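Local coordinates for protein ketosynthase (Streptomyces sp. MSC090213JE08, PDB 6KXD) that forms with a partner chain the ketosynthase/chain length factor that probably builds the polyketide chain of ishigamide, at residues 142-146 and 147-151. Residues are numbered along the deposited sequence; the frame is centred on the assembly and turned at random.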
loop_
_atom_site.group_PDB
_atom_site.type_symbol
_atom_site.label_atom_id
_atom_site.label_comp_id
_atom_site.label_asym_id
_atom_site.label_seq_id
_atom_site.Cartn_x
_atom_site.Cartn_y
_atom_site.Cartn_z
ATOM N N PHE B 142 -0.768 -8.158 -25.748
ATOM C CA PHE B 142 -1.552 -8.647 -24.620
ATOM C C PHE B 142 -1.548 -10.172 -24.620
ATOM O O PHE B 142 -2.352 -10.780 -23.908
ATOM C CB PHE B 142 -2.951 -8.055 -24.678
ATOM C CG PHE B 142 -3.765 -8.466 -25.875
ATOM C CD1 PHE B 142 -3.600 -7.828 -27.094
ATOM C CD2 PHE B 142 -4.738 -9.445 -25.763
ATOM C CE1 PHE B 142 -4.384 -8.172 -28.184
ATOM C CE2 PHE B 142 -5.521 -9.791 -26.852
ATOM C CZ PHE B 142 -5.340 -9.155 -28.063
ATOM N N TYR B 143 -0.611 -10.746 -25.388
ATOM C CA TYR B 143 -0.335 -12.186 -25.444
ATOM C C TYR B 143 0.693 -12.531 -24.360
ATOM O O TYR B 143 1.863 -12.819 -24.589
ATOM C CB TYR B 143 0.052 -12.618 -26.861
ATOM C CG TYR B 143 -1.120 -12.633 -27.830
ATOM C CD1 TYR B 143 -2.320 -11.984 -27.525
ATOM C CD2 TYR B 143 -1.025 -13.248 -29.080
ATOM C CE1 TYR B 143 -3.405 -11.981 -28.394
ATOM C CE2 TYR B 143 -2.100 -13.241 -29.975
ATOM C CZ TYR B 143 -3.291 -12.609 -29.630
ATOM O OH TYR B 143 -4.377 -12.569 -30.463
ATOM N N VAL B 144 0.165 -12.553 -23.139
ATOM C CA VAL B 144 0.925 -12.797 -21.944
ATOM C C VAL B 144 0.496 -14.150 -21.364
ATOM O O VAL B 144 -0.588 -14.683 -21.732
ATOM C CB VAL B 144 0.670 -11.661 -20.935
ATOM C CG1 VAL B 144 1.042 -10.307 -21.509
ATOM C CG2 VAL B 144 -0.773 -11.640 -20.463
ATOM N N ASP B 145 1.331 -14.676 -20.457
ATOM C CA ASP B 145 0.952 -15.793 -19.554
ATOM C C ASP B 145 -0.197 -15.322 -18.654
ATOM O O ASP B 145 0.004 -14.691 -17.618
ATOM C CB ASP B 145 2.185 -16.304 -18.812
ATOM C CG ASP B 145 1.925 -17.516 -17.937
ATOM O OD1 ASP B 145 0.747 -17.797 -17.679
ATOM O OD2 ASP B 145 2.910 -18.130 -17.508
ATOM N N ALA B 146 -1.424 -15.642 -19.053
ATOM C CA ALA B 146 -2.625 -15.148 -18.398
ATOM C C ALA B 146 -2.754 -15.733 -16.983
ATOM O O ALA B 146 -3.365 -15.103 -16.140
ATOM C CB ALA B 146 -3.845 -15.437 -19.229
ATOM N N GLY B 147 -2.180 -16.916 -16.765
ATOM C CA GLY B 147 -2.208 -17.597 -15.472
ATOM C C GLY B 147 -1.351 -16.853 -14.455
ATOM O O GLY B 147 -1.559 -16.980 -13.281
ATOM N N ARG B 148 -0.389 -16.054 -14.935
ATOM C CA ARG B 148 0.517 -15.276 -14.027
ATOM C C ARG B 148 -0.174 -13.999 -13.551
ATOM O O ARG B 148 0.267 -13.419 -12.547
ATOM C CB ARG B 148 1.852 -14.923 -14.693
ATOM C CG ARG B 148 2.771 -16.092 -15.025
ATOM C CD ARG B 148 3.675 -16.618 -13.936
ATOM N NE ARG B 148 4.704 -15.686 -13.492
ATOM C CZ ARG B 148 5.843 -15.426 -14.135
ATOM N NH1 ARG B 148 6.044 -15.896 -15.353
ATOM N NH2 ARG B 148 6.775 -14.682 -13.561
ATOM N N ILE B 149 -1.251 -13.565 -14.216
ATOM C CA ILE B 149 -1.829 -12.246 -13.981
ATOM C C ILE B 149 -2.333 -12.080 -12.543
ATOM O O ILE B 149 -2.069 -11.073 -11.902
ATOM C CB ILE B 149 -2.929 -11.960 -15.033
ATOM C CG1 ILE B 149 -2.307 -11.692 -16.410
ATOM C CG2 ILE B 149 -3.828 -10.824 -14.594
ATOM C CD1 ILE B 149 -3.318 -11.329 -17.480
ATOM N N PRO B 150 -3.082 -13.034 -11.957
ATOM C CA PRO B 150 -3.562 -12.851 -10.583
ATOM C C PRO B 150 -2.392 -12.481 -9.637
ATOM O O PRO B 150 -2.422 -11.464 -8.843
ATOM C CB PRO B 150 -4.236 -14.202 -10.284
ATOM C CG PRO B 150 -4.597 -14.776 -11.642
ATOM C CD PRO B 150 -3.514 -14.288 -12.586
ATOM N N PHE B 151 -1.267 -13.157 -9.846
ATOM C CA PHE B 151 -0.132 -13.075 -8.968
ATOM C C PHE B 151 0.543 -11.700 -9.031
ATOM O O PHE B 151 1.279 -11.365 -8.137
ATOM C CB PHE B 151 0.848 -14.205 -9.286
ATOM C CG PHE B 151 0.247 -15.561 -9.048
ATOM C CD1 PHE B 151 0.105 -16.052 -7.757
ATOM C CD2 PHE B 151 -0.185 -16.348 -10.105
ATOM C CE1 PHE B 151 -0.461 -17.299 -7.532
ATOM C CE2 PHE B 151 -0.738 -17.601 -9.874
ATOM C CZ PHE B 151 -0.881 -18.076 -8.588
#
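D145 and R148 meet twice where a loop winds into a short helix, once through the backbone and once through their side chains. The backbone bonds come first: R148 N donates to D145 O at 3.0 Å, and one residue further on I149 N reaches A146 O at 3.2 Å. P150 has no N-H to offer, and its CD rests 3.6 Å from A146 O instead. A weaker bond joins G147 N to D145 OD1 (3.2 Å). The aspartate can supply it because CG stands anti to its own backbone N (chi1 -176°), swinging the carboxylate forward over the turn.

The two charged side chains lie near each other without forming a salt bridge. OD2 of D145 lies against R148 CG at 3.2 Å. The bent arginine chain leaves NH1 4.4 Å from that OD2, and the carboxylate and guanidinium planes stand 81° apart. Each has an opposite charge outside the turn: K83 pairs with D145 OD2, and D130 with R148 NH2.

Among apolar side chains, V144 CG2 touches I149 CD1 at 3.9 Å, the two crossing at about a right angle. V144 and A146 also pack on R210 of the neighbouring ketosynthase chain, and I149 on its L207. Two overlapping type I turns, the first with a weak Asx turn at D145, thus lead the chain into helix 149-152 at the interface with the other subunit.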